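Local structure of EAL/GGDEF domain protein (Methylococcus capsulatus, 3ICL) at residues 30-40 / 118-128; 64-73 / 82-92. The protein is of unknown function but belongs to the GGDEF domain family of bacterial signalling proteins, with an alpha/beta fold built around a central sheet. The protein carries 1 engineered substitution. One frame throughout, in Å; residues are numbered along the deposited sequence.

From the N terminus, the chain runs through helix 10-23 into strand 32-38, the middle strand of the five-stranded sheet, where contact 1 begins. Helices 41-48 and 50-67 follow, and contact 2 then closes a short loop: segment 64-73 meets segment 82-92 across the hairpin of strands 73-77 and 81-86. After helix 96-106 and the small hairpin 110-117, strand 121-127 returns to pair with strand 32-38, so contact 1 closes a much longer loop with contact 2 nested inside it. The two contacts share the sheet, since strand 81-86 borders strand 32-38 on the edge away from strand 121-127, with Leu-34 O lying 2.7 Å from Ile-84 N.

Contact 1 of 2, residues 30-40 / 118-128; sequences PVVLLFLDVDN and VISVSIGIAVS
Strands 32-38 and 121-127 run antiparallel at 161°, with Val-32 facing Val-127 at one end and Val-38 facing Val-121 at the other, as neighbours in the central sheet of the GGDEF domain fold. Paired backbone bonds join Leu-33 to Ala-126, Phe-35 to Gly-124 and Asp-37 to Ser-122; that from Phe-35 N to Gly-124 O is 2.9 Å long. On one face the branched side chains pack against one another. The CG of Leu-34 sits between two isoleucines, 3.7 Å from Ile-125 CG1 and 3.9 Å from Ile-123 CG2. Leu-36 meets Val-121 at an angle, Leu-36 CG lying 3.5 Å from Val-121 CG1, and Val-32 CG1 comes nearly as close to Ile-125 CG2. Leu-33, Phe-35 and Asp-37 point to the other face, which helix 135-152 covers through Leu-139, Asp-143 and Met-146. Gly-124 brings no side chain opposite Phe-35, and the phenyl ring turns from strand 121-127 toward Met-146.

At the end of strand 32-38 polar side chains take over. Asp-39 reaches back to strand 121-127, its OD2 2.7 Å from Ser-122 OG, a hydroxyl that also meets Asn-156 OD1. A chi1 of 65° turns the amide of Asn-40 toward 118-120, where it spans Ile-119 along one edge of the backbone and bonds at both ends. Asn-40 OD1 accepts from Ser-120 N at 2.9 Å, the donor standing above the carbonyl plane, and Asn-40 ND2 donates in the amide plane to a lone pair of Val-118 O, 3.1 Å away.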
loop_
_atom_site.group_PDB
_atom_site.type_symbol
_atom_site.label_atom_id
_atom_site.label_comp_id
_atom_site.label_asym_id
_atom_site.label_seq_id
_atom_site.Cartn_x
_atom_site.Cartn_y
_atom_site.Cartn_z
ATOM N N PRO A 30 5.873 -15.249 -6.420
ATOM C CA PRO A 30 5.249 -15.236 -5.101
ATOM C C PRO A 30 4.214 -14.148 -4.887
ATOM O O PRO A 30 4.078 -13.214 -5.675
ATOM C CB PRO A 30 6.442 -15.048 -4.177
ATOM C CG PRO A 30 7.229 -14.028 -4.937
ATOM C CD PRO A 30 7.193 -14.587 -6.365
ATOM N N VAL A 31 3.477 -14.291 -3.797
ATOM C CA VAL A 31 2.497 -13.297 -3.424
ATOM C C VAL A 31 3.311 -12.309 -2.612
ATOM O O VAL A 31 4.155 -12.707 -1.803
ATOM C CB VAL A 31 1.391 -13.887 -2.525
ATOM C CG1 VAL A 31 0.574 -12.769 -1.914
ATOM C CG2 VAL A 31 0.509 -14.811 -3.332
ATOM N N VAL A 32 3.091 -11.025 -2.850
ATOM C CA VAL A 32 3.801 -9.999 -2.107
ATOM C C VAL A 32 2.784 -8.996 -1.596
ATOM O O VAL A 32 1.854 -8.612 -2.311
ATOM C CB VAL A 32 4.843 -9.273 -2.972
ATOM C CG1 VAL A 32 5.538 -8.189 -2.143
ATOM C CG2 VAL A 32 5.860 -10.272 -3.500
ATOM N N LEU A 33 2.969 -8.580 -0.352
ATOM C CA LEU A 33 2.068 -7.638 0.284
ATOM C C LEU A 33 2.804 -6.354 0.644
ATOM O O LEU A 33 3.872 -6.390 1.260
ATOM C CB LEU A 33 1.502 -8.275 1.549
ATOM C CG LEU A 33 0.078 -7.971 2.002
ATOM C CD1 LEU A 33 -0.922 -8.281 0.892
ATOM C CD2 LEU A 33 -0.206 -8.825 3.225
ATOM N N LEU A 34 2.246 -5.225 0.228
ATOM C CA LEU A 34 2.817 -3.926 0.554
ATOM C C LEU A 34 1.815 -3.254 1.481
ATOM O O LEU A 34 0.611 -3.314 1.247
ATOM C CB LEU A 34 3.021 -3.070 -0.706
ATOM C CG LEU A 34 4.325 -3.251 -1.499
ATOM C CD1 LEU A 34 4.517 -4.705 -1.876
ATOM C CD2 LEU A 34 4.291 -2.370 -2.737
ATOM N N PHE A 35 2.313 -2.641 2.547
ATOM C CA PHE A 35 1.465 -1.946 3.506
ATOM C C PHE A 35 1.958 -0.504 3.442
ATOM O O PHE A 35 3.063 -0.199 3.885
ATOM C CB PHE A 35 1.666 -2.528 4.912
ATOM C CG PHE A 35 0.401 -2.612 5.731
ATOM C CD1 PHE A 35 -0.364 -1.475 5.988
ATOM C CD2 PHE A 35 -0.008 -3.830 6.275
ATOM C CE1 PHE A 35 -1.518 -1.547 6.778
ATOM C CE2 PHE A 35 -1.163 -3.915 7.069
ATOM C CZ PHE A 35 -1.917 -2.773 7.320
ATOM N N LEU A 36 1.139 0.374 2.878
ATOM C CA LEU A 36 1.514 1.771 2.707
ATOM C C LEU A 36 0.877 2.697 3.727
ATOM O O LEU A 36 -0.297 2.560 4.071
ATOM C CB LEU A 36 1.150 2.211 1.289
ATOM C CG LEU A 36 1.509 3.616 0.810
ATOM C CD1 LEU A 36 1.602 3.596 -0.711
ATOM C CD2 LEU A 36 0.473 4.618 1.277
ATOM N N ASP A 37 1.666 3.655 4.195
ATOM C CA ASP A 37 1.203 4.611 5.188
ATOM C C ASP A 37 1.383 6.018 4.648
ATOM O O ASP A 37 2.453 6.358 4.134
ATOM C CB ASP A 37 2.039 4.464 6.462
ATOM C CG ASP A 37 1.509 5.279 7.617
ATOM O OD1 ASP A 37 0.687 6.197 7.399
ATOM O OD2 ASP A 37 1.930 5.002 8.759
ATOM N N VAL A 38 0.331 6.825 4.729
ATOM C CA VAL A 38 0.442 8.214 4.309
ATOM C C VAL A 38 0.848 8.854 5.624
ATOM O O VAL A 38 0.009 9.202 6.458
ATOM C CB VAL A 38 -0.895 8.784 3.810
ATOM C CG1 VAL A 38 -0.724 10.244 3.420
ATOM C CG2 VAL A 38 -1.372 7.987 2.603
ATOM N N ASP A 39 2.159 8.960 5.810
ATOM C CA ASP A 39 2.744 9.488 7.034
ATOM C C ASP A 39 2.228 10.815 7.563
ATOM O O ASP A 39 1.994 10.946 8.763
ATOM C CB ASP A 39 4.268 9.576 6.894
ATOM C CG ASP A 39 4.914 8.227 6.614
ATOM O OD1 ASP A 39 4.310 7.184 6.949
ATOM O OD2 ASP A 39 6.039 8.213 6.069
ATOM N N ASN A 40 2.050 11.803 6.690
ATOM C CA ASN A 40 1.601 13.114 7.152
ATOM C C ASN A 40 0.118 13.406 6.926
ATOM O O ASN A 40 -0.310 14.561 6.950
ATOM C CB ASN A 40 2.472 14.208 6.506
ATOM C CG ASN A 40 2.314 14.273 4.998
ATOM O OD1 ASN A 40 1.887 13.308 4.360
ATOM N ND2 ASN A 40 2.677 15.412 4.416
ATOM N N VAL A 118 1.819 17.810 -0.649
ATOM C CA VAL A 118 2.843 16.803 -0.861
ATOM C C VAL A 118 2.770 15.843 0.322
ATOM O O VAL A 118 2.961 16.243 1.467
ATOM C CB VAL A 118 4.252 17.438 -0.942
ATOM C CG1 VAL A 118 4.504 18.316 0.276
ATOM C CG2 VAL A 118 5.308 16.347 -1.041
ATOM N N ILE A 119 2.458 14.581 0.055
ATOM C CA ILE A 119 2.375 13.613 1.141
ATOM C C ILE A 119 3.701 12.903 1.302
ATOM O O ILE A 119 4.490 12.820 0.354
ATOM C CB ILE A 119 1.294 12.527 0.895
ATOM C CG1 ILE A 119 1.558 11.816 -0.435
ATOM C CG2 ILE A 119 -0.095 13.148 0.942
ATOM C CD1 ILE A 119 0.664 10.634 -0.685
ATOM N N SER A 120 3.948 12.413 2.512
ATOM C CA SER A 120 5.156 11.650 2.809
ATOM C C SER A 120 4.631 10.212 2.931
ATOM O O SER A 120 3.577 9.983 3.526
ATOM C CB SER A 120 5.786 12.135 4.120
ATOM O OG SER A 120 4.849 12.084 5.177
ATOM N N VAL A 121 5.357 9.252 2.364
ATOM C CA VAL A 121 4.913 7.855 2.352
ATOM C C VAL A 121 5.943 6.848 2.864
ATOM O O VAL A 121 7.140 7.000 2.629
ATOM C CB VAL A 121 4.530 7.442 0.897
ATOM C CG1 VAL A 121 4.150 5.976 0.837
ATOM C CG2 VAL A 121 3.384 8.312 0.389
ATOM N N SER A 122 5.469 5.821 3.566
ATOM C CA SER A 122 6.343 4.757 4.072
ATOM C C SER A 122 5.716 3.425 3.702
ATOM O O SER A 122 4.525 3.210 3.923
ATOM C CB SER A 122 6.511 4.834 5.590
ATOM O OG SER A 122 7.425 5.849 5.956
ATOM N N ILE A 123 6.521 2.530 3.141
ATOM C CA ILE A 123 6.019 1.235 2.720
ATOM C C ILE A 123 6.758 0.046 3.328
ATOM O O ILE A 123 7.989 -0.012 3.315
ATOM C CB ILE A 123 6.098 1.096 1.186
ATOM C CG1 ILE A 123 5.309 2.229 0.517
ATOM C CG2 ILE A 123 5.560 -0.269 0.764
ATOM C CD1 ILE A 123 5.398 2.231 -1.000
ATOM N N GLY A 124 5.991 -0.902 3.852
ATOM C CA GLY A 124 6.577 -2.108 4.413
ATOM C C GLY A 124 6.268 -3.240 3.449
ATOM O O GLY A 124 5.161 -3.300 2.909
ATOM N N ILE A 125 7.132 -4.117 3.291
ATOM C CA ILE A 125 6.879 -5.167 2.309
ATOM C C ILE A 125 7.024 -6.576 2.875
ATOM O O ILE A 125 7.968 -6.873 3.615
ATOM C CB ILE A 125 7.822 -5.070 1.071
ATOM C CG1 ILE A 125 7.549 -3.797 0.261
ATOM C CG2 ILE A 125 7.591 -6.268 0.161
ATOM C CD1 ILE A 125 8.588 -3.499 -0.796
ATOM N N ALA A 126 6.241 -7.517 2.616
ATOM C CA ALA A 126 6.315 -8.878 3.137
ATOM C C ALA A 126 6.157 -9.833 1.964
ATOM O O ALA A 126 5.199 -9.735 1.201
ATOM C CB ALA A 126 5.219 -9.114 4.159
ATOM N N VAL A 127 7.104 -10.755 1.825
ATOM C CA VAL A 127 7.085 -11.724 0.733
ATOM C C VAL A 127 6.720 -13.119 1.236
ATOM O O VAL A 127 7.295 -13.606 2.206
ATOM C CB VAL A 127 8.470 -11.811 0.043
ATOM C CG1 VAL A 127 8.385 -12.685 -1.202
ATOM C CG2 VAL A 127 8.968 -10.415 -0.307
ATOM N N SER A 128 5.762 -13.756 0.574
ATOM C CA SER A 128 5.356 -15.104 0.953
ATOM C C SER A 128 6.304 -16.074 0.260
ATOM O O SER A 128 6.644 -15.878 -0.908
ATOM C CB SER A 128 3.922 -15.385 0.496
ATOM O OG SER A 128 3.504 -16.675 0.917
HETATM O O HOH W 1 4.047 -16.736 -2.539
#

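Contact 2 of 2, residues 64-73 / 82-92; sequences IRTAVRDGDT and FTILLNGAKDT
The hairpin that carries the GGDEF-type signature turn of this family begins and ends in this contact: Thr-73 enters it directly from the link after helix 50-67, and Leu-85 faces it from the returning strand. The two form an antiparallel hydrogen-bonded pair, with Leu-85 N giving a nearly straight bond to Thr-73 O at 2.8 Å and Thr-73 N reaching a lone pair of Leu-85 O. Just before the pair, the carboxylate of Asp-72 ties both segments together. Its OD1 accepts from Asn-87 N at 2.9 Å, while OD2 takes two bonds from Arg-69, one from the backbone N above the carboxylate plane and one from NE on the syn lone pair, 2.6 Å away in a salt bridge. Bends at chi2 and chi3 fold the arginine back to make this bridge, which helps fix the guanidinium beside the loop after the strand. There Arg-69 NH2 donates an almost straight bond to Gly-88 O at 2.8 Å, in the guanidinium plane but from above the carbonyl plane, while Thr-92 CG2 packs near NH1.

Farther back, Ile-64 of helix 50-67 sets CD1 over one face of the Phe-82 ring in a CH-pi contact, and Ile-64 CG2 touches Ile-84 CD1 at 3.8 Å. Val-68, just past the helix end, touches Ile-84 CG2 through CG1. The type II turn 69-72 thus leads from helix 50-67 into the beta hairpin 73-77/81-86 characteristic of GGDEF domains.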
loop_
_atom_site.group_PDB
_atom_site.type_symbol
_atom_site.label_atom_id
_atom_site.label_comp_id
_atom_site.label_asym_id
_atom_site.label_seq_id
_atom_site.Cartn_x
_atom_site.Cartn_y
_atom_site.Cartn_z
ATOM N N ILE A 64 -2.097 4.770 -6.676
ATOM C CA ILE A 64 -1.512 3.500 -6.282
ATOM C C ILE A 64 -1.904 2.448 -7.313
ATOM O O ILE A 64 -1.073 1.657 -7.754
ATOM C CB ILE A 64 -1.996 3.067 -4.888
ATOM C CG1 ILE A 64 -1.424 4.013 -3.829
ATOM C CG2 ILE A 64 -1.567 1.634 -4.616
ATOM C CD1 ILE A 64 -1.885 3.723 -2.404
ATOM N N ARG A 65 -3.173 2.451 -7.711
ATOM C CA ARG A 65 -3.639 1.483 -8.699
ATOM C C ARG A 65 -2.917 1.635 -10.041
ATOM O O ARG A 65 -2.698 0.652 -10.748
ATOM C CB ARG A 65 -5.154 1.613 -8.893
ATOM C CG ARG A 65 -5.957 1.302 -7.641
ATOM C CD ARG A 65 -7.443 1.119 -7.926
ATOM N NE ARG A 65 -8.079 2.346 -8.397
ATOM C CZ ARG A 65 -9.393 2.511 -8.503
ATOM N NH1 ARG A 65 -10.220 1.528 -8.167
ATOM N NH2 ARG A 65 -9.884 3.661 -8.949
ATOM N N THR A 66 -2.536 2.859 -10.396
ATOM C CA THR A 66 -1.844 3.073 -11.670
ATOM C C THR A 66 -0.423 2.537 -11.599
ATOM O O THR A 66 0.200 2.271 -12.629
ATOM C CB THR A 66 -1.731 4.569 -12.047
ATOM O OG1 THR A 66 -0.790 5.211 -11.177
ATOM C CG2 THR A 66 -3.070 5.257 -11.931
ATOM N N ALA A 67 0.086 2.374 -10.380
ATOM C CA ALA A 67 1.454 1.901 -10.192
ATOM C C ALA A 67 1.590 0.405 -9.966
ATOM O O ALA A 67 2.696 -0.120 -9.987
ATOM C CB ALA A 67 2.114 2.672 -9.046
ATOM N N VAL A 68 0.479 -0.288 -9.740
ATOM C CA VAL A 68 0.535 -1.736 -9.551
ATOM C C VAL A 68 0.194 -2.401 -10.883
ATOM O O VAL A 68 0.126 -1.721 -11.903
ATOM C CB VAL A 68 -0.445 -2.214 -8.441
ATOM C CG1 VAL A 68 -0.020 -1.624 -7.102
ATOM C CG2 VAL A 68 -1.880 -1.801 -8.764
ATOM N N ARG A 69 0.002 -3.719 -10.892
ATOM C CA ARG A 69 -0.330 -4.406 -12.139
ATOM C C ARG A 69 -1.806 -4.780 -12.196
ATOM O O ARG A 69 -2.454 -4.960 -11.166
ATOM C CB ARG A 69 0.506 -5.685 -12.319
ATOM C CG ARG A 69 2.025 -5.482 -12.412
ATOM C CD ARG A 69 2.646 -5.363 -11.029
ATOM N NE ARG A 69 2.159 -6.421 -10.150
ATOM C CZ ARG A 69 2.480 -7.704 -10.271
ATOM N NH1 ARG A 69 3.303 -8.096 -11.233
ATOM N NH2 ARG A 69 1.953 -8.598 -9.445
ATOM N N ASP A 70 -2.341 -4.892 -13.407
ATOM C CA ASP A 70 -3.736 -5.277 -13.560
ATOM C C ASP A 70 -3.826 -6.641 -12.885
ATOM O O ASP A 70 -2.984 -7.507 -13.116
ATOM C CB ASP A 70 -4.098 -5.383 -15.042
ATOM C CG ASP A 70 -5.577 -5.638 -15.265
ATOM O OD1 ASP A 70 -6.396 -4.798 -14.838
ATOM O OD2 ASP A 70 -5.917 -6.680 -15.863
ATOM N N GLY A 71 -4.828 -6.830 -12.035
ATOM C CA GLY A 71 -4.947 -8.099 -11.337
ATOM C C GLY A 71 -4.576 -7.955 -9.868
ATOM O O GLY A 71 -4.924 -8.807 -9.050
ATOM N N ASP A 72 -3.857 -6.887 -9.530
ATOM C CA ASP A 72 -3.480 -6.650 -8.138
ATOM C C ASP A 72 -4.658 -5.979 -7.432
ATOM O O ASP A 72 -5.525 -5.397 -8.083
ATOM C CB ASP A 72 -2.249 -5.738 -8.044
ATOM C CG ASP A 72 -0.989 -6.391 -8.590
ATOM O OD1 ASP A 72 -0.950 -7.637 -8.695
ATOM O OD2 ASP A 72 -0.029 -5.652 -8.896
ATOM N N THR A 73 -4.687 -6.055 -6.103
ATOM C CA THR A 73 -5.771 -5.451 -5.338
ATOM C C THR A 73 -5.244 -4.452 -4.316
ATOM O O THR A 73 -4.211 -4.681 -3.683
ATOM C CB THR A 73 -6.595 -6.527 -4.598
ATOM O OG1 THR A 73 -7.094 -7.475 -5.546
ATOM C CG2 THR A 73 -7.778 -5.898 -3.870
ATOM N N PHE A 82 -2.908 1.717 3.347
ATOM C CA PHE A 82 -3.410 0.933 2.225
ATOM C C PHE A 82 -2.693 -0.415 2.181
ATOM O O PHE A 82 -1.472 -0.479 2.346
ATOM C CB PHE A 82 -3.162 1.672 0.904
ATOM C CG PHE A 82 -3.944 2.947 0.756
ATOM C CD1 PHE A 82 -5.231 2.934 0.229
ATOM C CD2 PHE A 82 -3.394 4.165 1.145
ATOM C CE1 PHE A 82 -5.960 4.115 0.094
ATOM C CE2 PHE A 82 -4.118 5.351 1.011
ATOM C CZ PHE A 82 -5.401 5.322 0.487
ATOM N N THR A 83 -3.450 -1.488 1.987
ATOM C CA THR A 83 -2.848 -2.811 1.875
ATOM C C THR A 83 -2.855 -3.124 0.391
ATOM O O THR A 83 -3.896 -3.085 -0.263
ATOM C CB THR A 83 -3.634 -3.895 2.624
ATOM O OG1 THR A 83 -5.014 -3.817 2.264
ATOM C CG2 THR A 83 -3.465 -3.720 4.138
ATOM N N ILE A 84 -1.679 -3.424 -0.131
ATOM C CA ILE A 84 -1.511 -3.699 -1.545
ATOM C C ILE A 84 -1.094 -5.143 -1.798
ATOM O O ILE A 84 -0.049 -5.593 -1.333
ATOM C CB ILE A 84 -0.457 -2.726 -2.112
ATOM C CG1 ILE A 84 -0.969 -1.295 -1.923
ATOM C CG2 ILE A 84 -0.149 -3.051 -3.563
ATOM C CD1 ILE A 84 0.120 -0.248 -1.836
ATOM N N LEU A 85 -1.922 -5.863 -2.539
ATOM C CA LEU A 85 -1.654 -7.255 -2.869
ATOM C C LEU A 85 -1.103 -7.402 -4.277
ATOM O O LEU A 85 -1.744 -7.000 -5.246
ATOM C CB LEU A 85 -2.942 -8.079 -2.744
ATOM C CG LEU A 85 -3.007 -9.448 -3.430
ATOM C CD1 LEU A 85 -1.896 -10.369 -2.927
ATOM C CD2 LEU A 85 -4.377 -10.064 -3.162
ATOM N N LEU A 86 0.098 -7.963 -4.383
ATOM C CA LEU A 86 0.706 -8.209 -5.682
ATOM C C LEU A 86 0.420 -9.682 -5.969
ATOM O O LEU A 86 1.023 -10.580 -5.385
ATOM C CB LEU A 86 2.211 -7.926 -5.641
ATOM C CG LEU A 86 2.576 -6.496 -5.223
ATOM C CD1 LEU A 86 4.064 -6.294 -5.407
ATOM C CD2 LEU A 86 1.803 -5.472 -6.054
ATOM N N ASN A 87 -0.526 -9.907 -6.870
ATOM C CA ASN A 87 -0.985 -11.245 -7.230
ATOM C C ASN A 87 -0.017 -11.963 -8.171
ATOM O O ASN A 87 -0.309 -12.144 -9.355
ATOM C CB ASN A 87 -2.375 -11.105 -7.863
ATOM C CG ASN A 87 -3.082 -12.427 -8.036
ATOM O OD1 ASN A 87 -2.747 -13.418 -7.388
ATOM N ND2 ASN A 87 -4.087 -12.443 -8.903
ATOM N N GLY A 88 1.122 -12.387 -7.625
ATOM C CA GLY A 88 2.145 -13.037 -8.425
ATOM C C GLY A 88 3.082 -11.919 -8.840
ATOM O O GLY A 88 2.832 -11.227 -9.825
ATOM N N ALA A 89 4.165 -11.742 -8.090
ATOM C CA ALA A 89 5.106 -10.653 -8.337
ATOM C C ALA A 89 6.331 -10.956 -9.190
ATOM O O ALA A 89 7.369 -10.315 -9.031
ATOM C CB ALA A 89 5.551 -10.065 -7.002
ATOM N N LYS A 90 6.221 -11.914 -10.099
ATOM C CA LYS A 90 7.355 -12.241 -10.952
ATOM C C LYS A 90 7.861 -10.992 -11.669
ATOM O O LYS A 90 7.077 -10.164 -12.143
ATOM C CB LYS A 90 6.967 -13.303 -11.983
ATOM C CG LYS A 90 8.122 -13.719 -12.891
ATOM C CD LYS A 90 7.750 -14.912 -13.766
ATOM C CE LYS A 90 8.976 -15.472 -14.483
ATOM N NZ LYS A 90 8.682 -16.734 -15.223
ATOM N N ASP A 91 9.182 -10.856 -11.722
ATOM C CA ASP A 91 9.831 -9.734 -12.388
ATOM C C ASP A 91 9.664 -8.376 -11.710
ATOM O O ASP A 91 9.916 -7.343 -12.328
ATOM C CB ASP A 91 9.357 -9.647 -13.842
ATOM C CG ASP A 91 9.588 -10.938 -14.607
ATOM O OD1 ASP A 91 10.729 -11.446 -14.588
ATOM O OD2 ASP A 91 8.631 -11.443 -15.229
ATOM N N THR A 92 9.243 -8.368 -10.448
ATOM C CA THR A 92 9.092 -7.103 -9.729
ATOM C C THR A 92 10.118 -7.047 -8.605
ATOM O O THR A 92 10.085 -6.140 -7.773
ATOM C CB THR A 92 7.690 -6.943 -9.090
ATOM O OG1 THR A 92 7.503 -7.950 -8.083
ATOM C CG2 THR A 92 6.596 -7.064 -10.149
#